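Local coordinates for protein neural cell adhesion molecule 1 (PDB 2HAZ) that mediates neural cell adhesion and carries, in this first fibronectin type III repeat, a helix critical for polysialylation of its N-glycans, at residues Thr6-Ser11 against Pro29-Gly34; Glu76-Val81 against Glu99-Pro104. One frame throughout, in Å; residues are numbered along the deposited sequence.

Overall arrangement
From the N terminus the chain first passes through Thr6-Ser11, the lead-in to strand 11-17. After the hairpin of strands 11-17 and 22-27 it returns at Pro29-Gly34, where contact 1 makes the first closure. The chain then crosses to the four-stranded sheet, adds helix 59-65 and comes back through strand 67-70. Contact 2 opens at Glu76-Val81 and closes at Glu99-Pro104, the open end of the hairpin 78-87/90-101. The two closures follow one another in series, without nesting or crossing. The centres of the two contacts are about 27 Å apart, on opposite sides of the chain's centre: contact 1 joins the lead-in before strand 11-17 to the loop after strand 22-27, contact 2 the last two strands.

Contact 1 (Thr6-Ser11 against Pro29-Gly34); sequences TPSSPS and PEATGG
Thr6-Ser11 and Pro29-Gly34 meet as irregular loops running in opposite directions, Pro7 facing Gly33 and Pro10 facing Pro29, and Ser8 N donates to Ala31 O over 2.9 Å. Ser8 answers with its side chain: a chi1 of 67° folds OG back over its own main chain to receive Ala31 N at 3.1 Å in a nearly straight bond (170°). Both the main-chain N-H and the hydroxyl of Ser8 thus grip the backbone of Ala31. A water extends the link, donating to Ser9 O, accepting from Glu30 N and lying 2.7 Å from Ser8 OG. Next to this polar patch the Pro29 ring lies against the Ser8 carbonyl, CB 3.3 Å from Ser8 O, while its CG meets Pro7 CB at 4.2 Å and Pro10 CG at 4.3 Å, bridging the two. Gly33, at a positive phi of 92°, turns its bare CA to Thr6 O at 3.6 Å, so the backbones pack with no side chain between them. Pro7 and Pro29 rest on Ala85 of strand 78-87, Pro10 and Pro29 on Tyr40 of strand 39-46, placing the paired loops at one end of the fibronectin type III sandwich, against its four-stranded sheet.

Contact 2 (Glu76-Val81 against Glu99-Pro104); sequences ETTYAV and EFKTQP
Tyr79 and Phe100 face each other as a hydrogen-bonded antiparallel pair, and their rings, with planes only 18° apart, are slid so far that they barely overlap, the centroids lying 5.8 Å apart. Over one face of the Phe100 ring stands the Tyr79 methylene, CB 3.6 Å from Phe100 CZ, in a CH-pi contact. A chi1 of 64° swings the Phe100 ring toward strand 78-87. Val81 approaches the same ring at its edge, CG1 3.8 Å from Phe100 CE2, its side chain roughly perpendicular to that of Phe100. These residues lie on the inner surface of the fibronectin type III beta sandwich: Val15 of strand 11-17, in the opposing sheet, packs on both Val81 and Phe100. The reciprocal pair, Tyr79 N to Phe100 O (2.7 Å) and Phe100 N to Tyr79 O, closes the open end of the hairpin of the last two strands, F and G of the fold. On the other surface of the sheet the extended Lys101 chain passes obliquely over Thr78, whose OG1 touches its methylenes, 3.6 Å from CG, and a water joins Lys101 NZ to Glu76 O. Beyond the strand ends Thr102 takes over: its N donates to Thr77 O, from above the carbonyl plane, while its OG1 accepts from Thr77 N at 2.9 Å (166°) and donates to Lys74 O. That hydroxyl is thus gripped by two main-chain groups of the loop before strand 78-87, where Tyr79 OH bonds Lys74 N. Farther out, the Glu76 side chain crosses Pro104 at about a right angle, CG 3.4 Å from Pro104 CA, and Glu76 N reaches Gln103 O from well above the carbonyl plane, at 3.2 Å.

Contact 1 (Thr6-Ser11 against Pro29-Gly34)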
# COMPACT_ATOMS: atom_id res chain seq x y z
N THR A 6 4.40 -11.52 12.25
CA THR A 6 4.34 -10.45 11.27
C THR A 6 3.17 -9.50 11.63
O THR A 6 2.28 -9.89 12.41
CB THR A 6 4.15 -11.09 9.89
OG1 THR A 6 3.12 -12.08 9.97
CG2 THR A 6 5.44 -11.76 9.44
N PRO A 7 3.18 -8.25 11.11
CA PRO A 7 2.14 -7.25 11.42
C PRO A 7 0.72 -7.59 10.94
O PRO A 7 0.54 -8.39 10.00
CB PRO A 7 2.63 -5.99 10.69
CG PRO A 7 4.09 -6.22 10.47
CD PRO A 7 4.20 -7.68 10.21
N SER A 8 -0.27 -6.98 11.56
CA SER A 8 -1.64 -7.09 11.05
C SER A 8 -1.75 -6.14 9.86
O SER A 8 -0.77 -5.45 9.53
CB SER A 8 -2.68 -6.75 12.13
OG SER A 8 -2.61 -5.39 12.49
N SER A 9 -2.92 -6.08 9.24
CA SER A 9 -3.04 -5.36 7.96
C SER A 9 -3.14 -3.86 8.16
O SER A 9 -3.77 -3.41 9.13
CB SER A 9 -4.22 -5.87 7.15
OG SER A 9 -5.43 -5.71 7.86
N PRO A 10 -2.50 -3.09 7.26
CA PRO A 10 -2.77 -1.65 7.20
C PRO A 10 -4.19 -1.45 6.69
O PRO A 10 -4.79 -2.40 6.17
CB PRO A 10 -1.74 -1.13 6.19
CG PRO A 10 -0.75 -2.23 6.03
CD PRO A 10 -1.50 -3.49 6.25
N SER A 11 -4.73 -0.25 6.86
CA SER A 11 -6.04 0.10 6.30
C SER A 11 -5.85 1.21 5.30
O SER A 11 -5.18 2.18 5.61
CB SER A 11 -6.99 0.62 7.40
OG SER A 11 -7.58 -0.44 8.12
N PRO A 29 -0.86 -0.63 10.84
CA PRO A 29 -1.42 -1.84 11.45
C PRO A 29 -1.83 -1.63 12.92
O PRO A 29 -1.17 -0.87 13.63
CB PRO A 29 -0.24 -2.83 11.38
CG PRO A 29 0.52 -2.41 10.17
CD PRO A 29 0.44 -0.89 10.18
N GLU A 30 -2.90 -2.28 13.36
CA GLU A 30 -3.28 -2.22 14.78
C GLU A 30 -2.19 -2.88 15.61
O GLU A 30 -1.79 -2.38 16.67
CB GLU A 30 -4.63 -2.91 15.03
CG GLU A 30 -5.82 -2.19 14.43
CD GLU A 30 -6.29 -1.01 15.27
OE1 GLU A 30 -6.28 0.13 14.75
OE2 GLU A 30 -6.69 -1.22 16.45
N ALA A 31 -1.68 -4.01 15.11
CA ALA A 31 -0.61 -4.73 15.76
C ALA A 31 0.63 -4.79 14.88
O ALA A 31 0.56 -5.16 13.71
CB ALA A 31 -1.06 -6.14 16.13
N THR A 32 1.76 -4.43 15.47
CA THR A 32 3.06 -4.59 14.84
C THR A 32 3.42 -6.08 14.74
O THR A 32 4.32 -6.46 13.99
CB THR A 32 4.15 -3.86 15.65
OG1 THR A 32 4.14 -4.31 17.01
CG2 THR A 32 3.93 -2.35 15.61
N GLY A 33 2.68 -6.91 15.47
CA GLY A 33 3.00 -8.34 15.59
C GLY A 33 3.90 -8.64 16.78
O GLY A 33 3.98 -9.79 17.25
N GLY A 34 4.59 -7.61 17.27
CA GLY A 34 5.44 -7.75 18.45
C GLY A 34 6.79 -7.08 18.27
O GLY A 34 7.45 -6.73 19.25
O HOH W 1 -4.52 -3.65 11.73

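Contact 2 (Glu76-Val81 against Glu99-Pro104)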
# COMPACT_ATOMS: atom_id res chain seq x y z
N GLU A 76 -6.63 7.49 -17.19
CA GLU A 76 -7.99 6.98 -17.43
C GLU A 76 -8.17 5.48 -17.21
O GLU A 76 -8.95 4.85 -17.91
CB GLU A 76 -8.45 7.34 -18.85
CG GLU A 76 -8.92 8.74 -19.02
CD GLU A 76 -9.28 9.06 -20.46
OE1 GLU A 76 -10.49 9.15 -20.75
OE2 GLU A 76 -8.37 9.21 -21.30
N THR A 77 -7.46 4.92 -16.23
CA THR A 77 -7.48 3.48 -16.02
C THR A 77 -7.83 3.14 -14.56
O THR A 77 -7.31 3.77 -13.65
CB THR A 77 -6.10 2.85 -16.42
OG1 THR A 77 -5.86 3.08 -17.82
CG2 THR A 77 -6.09 1.36 -16.19
N THR A 78 -8.71 2.15 -14.36
CA THR A 78 -9.09 1.72 -13.01
C THR A 78 -8.09 0.69 -12.46
O THR A 78 -7.79 -0.30 -13.14
CB THR A 78 -10.51 1.12 -13.00
OG1 THR A 78 -11.39 2.00 -13.72
CG2 THR A 78 -11.03 0.90 -11.56
N TYR A 79 -7.60 0.95 -11.24
CA TYR A 79 -6.62 0.07 -10.57
C TYR A 79 -7.16 -0.45 -9.22
O TYR A 79 -7.99 0.21 -8.59
CB TYR A 79 -5.29 0.79 -10.29
CG TYR A 79 -4.46 1.12 -11.51
CD1 TYR A 79 -3.41 0.29 -11.90
CD2 TYR A 79 -4.75 2.26 -12.28
CE1 TYR A 79 -2.68 0.57 -13.04
CE2 TYR A 79 -4.01 2.55 -13.40
CZ TYR A 79 -2.98 1.70 -13.78
OH TYR A 79 -2.23 2.00 -14.89
N ALA A 80 -6.65 -1.60 -8.80
CA ALA A 80 -6.75 -2.07 -7.40
C ALA A 80 -5.39 -1.88 -6.75
O ALA A 80 -4.38 -2.18 -7.39
CB ALA A 80 -7.15 -3.57 -7.34
N VAL A 81 -5.39 -1.39 -5.51
CA VAL A 81 -4.18 -1.28 -4.69
C VAL A 81 -4.41 -1.89 -3.30
O VAL A 81 -5.51 -1.87 -2.76
CB VAL A 81 -3.67 0.19 -4.60
CG1 VAL A 81 -4.65 1.10 -3.89
CG2 VAL A 81 -2.28 0.27 -3.96
N GLU A 99 -10.08 0.31 -4.80
CA GLU A 99 -10.10 0.52 -6.23
C GLU A 99 -10.19 2.03 -6.51
O GLU A 99 -10.96 2.74 -5.85
CB GLU A 99 -11.26 -0.26 -6.86
CG GLU A 99 -11.04 -1.80 -7.04
CD GLU A 99 -11.35 -2.67 -5.78
OE1 GLU A 99 -12.53 -2.76 -5.35
OE2 GLU A 99 -10.41 -3.31 -5.24
N PHE A 100 -9.39 2.52 -7.46
CA PHE A 100 -9.46 3.91 -7.89
C PHE A 100 -9.29 4.00 -9.42
O PHE A 100 -8.95 3.00 -10.07
CB PHE A 100 -8.39 4.76 -7.19
CG PHE A 100 -6.98 4.35 -7.54
CD1 PHE A 100 -6.29 4.98 -8.58
CD2 PHE A 100 -6.34 3.33 -6.83
CE1 PHE A 100 -4.98 4.57 -8.91
CE2 PHE A 100 -5.05 2.94 -7.14
CZ PHE A 100 -4.37 3.55 -8.19
N LYS A 101 -9.49 5.20 -9.97
CA LYS A 101 -9.30 5.46 -11.40
C LYS A 101 -8.42 6.69 -11.62
O LYS A 101 -8.66 7.75 -11.03
CB LYS A 101 -10.66 5.63 -12.11
CG LYS A 101 -10.57 5.46 -13.64
CD LYS A 101 -11.97 5.59 -14.27
CE LYS A 101 -11.93 5.09 -15.71
NZ LYS A 101 -13.10 5.53 -16.51
N THR A 102 -7.41 6.55 -12.48
CA THR A 102 -6.56 7.68 -12.81
C THR A 102 -7.37 8.63 -13.68
O THR A 102 -8.19 8.20 -14.49
CB THR A 102 -5.24 7.24 -13.52
OG1 THR A 102 -5.53 6.28 -14.55
CG2 THR A 102 -4.25 6.61 -12.53
N GLN A 103 -7.14 9.93 -13.49
CA GLN A 103 -7.78 10.97 -14.28
C GLN A 103 -7.32 10.96 -15.74
O GLN A 103 -6.22 10.49 -16.05
CB GLN A 103 -7.48 12.34 -13.66
CG GLN A 103 -7.98 12.46 -12.23
CD GLN A 103 -7.91 13.89 -11.74
OE1 GLN A 103 -8.48 14.80 -12.36
NE2 GLN A 103 -7.21 14.11 -10.63
N PRO A 104 -8.17 11.49 -16.64
CA PRO A 104 -7.80 11.76 -18.02
C PRO A 104 -6.72 12.83 -18.09
O PRO A 104 -6.71 13.76 -17.27
CB PRO A 104 -9.10 12.28 -18.66
CG PRO A 104 -9.96 12.69 -17.56
CD PRO A 104 -9.59 11.82 -16.38
O HOH W 2 -11.54 5.08 -18.85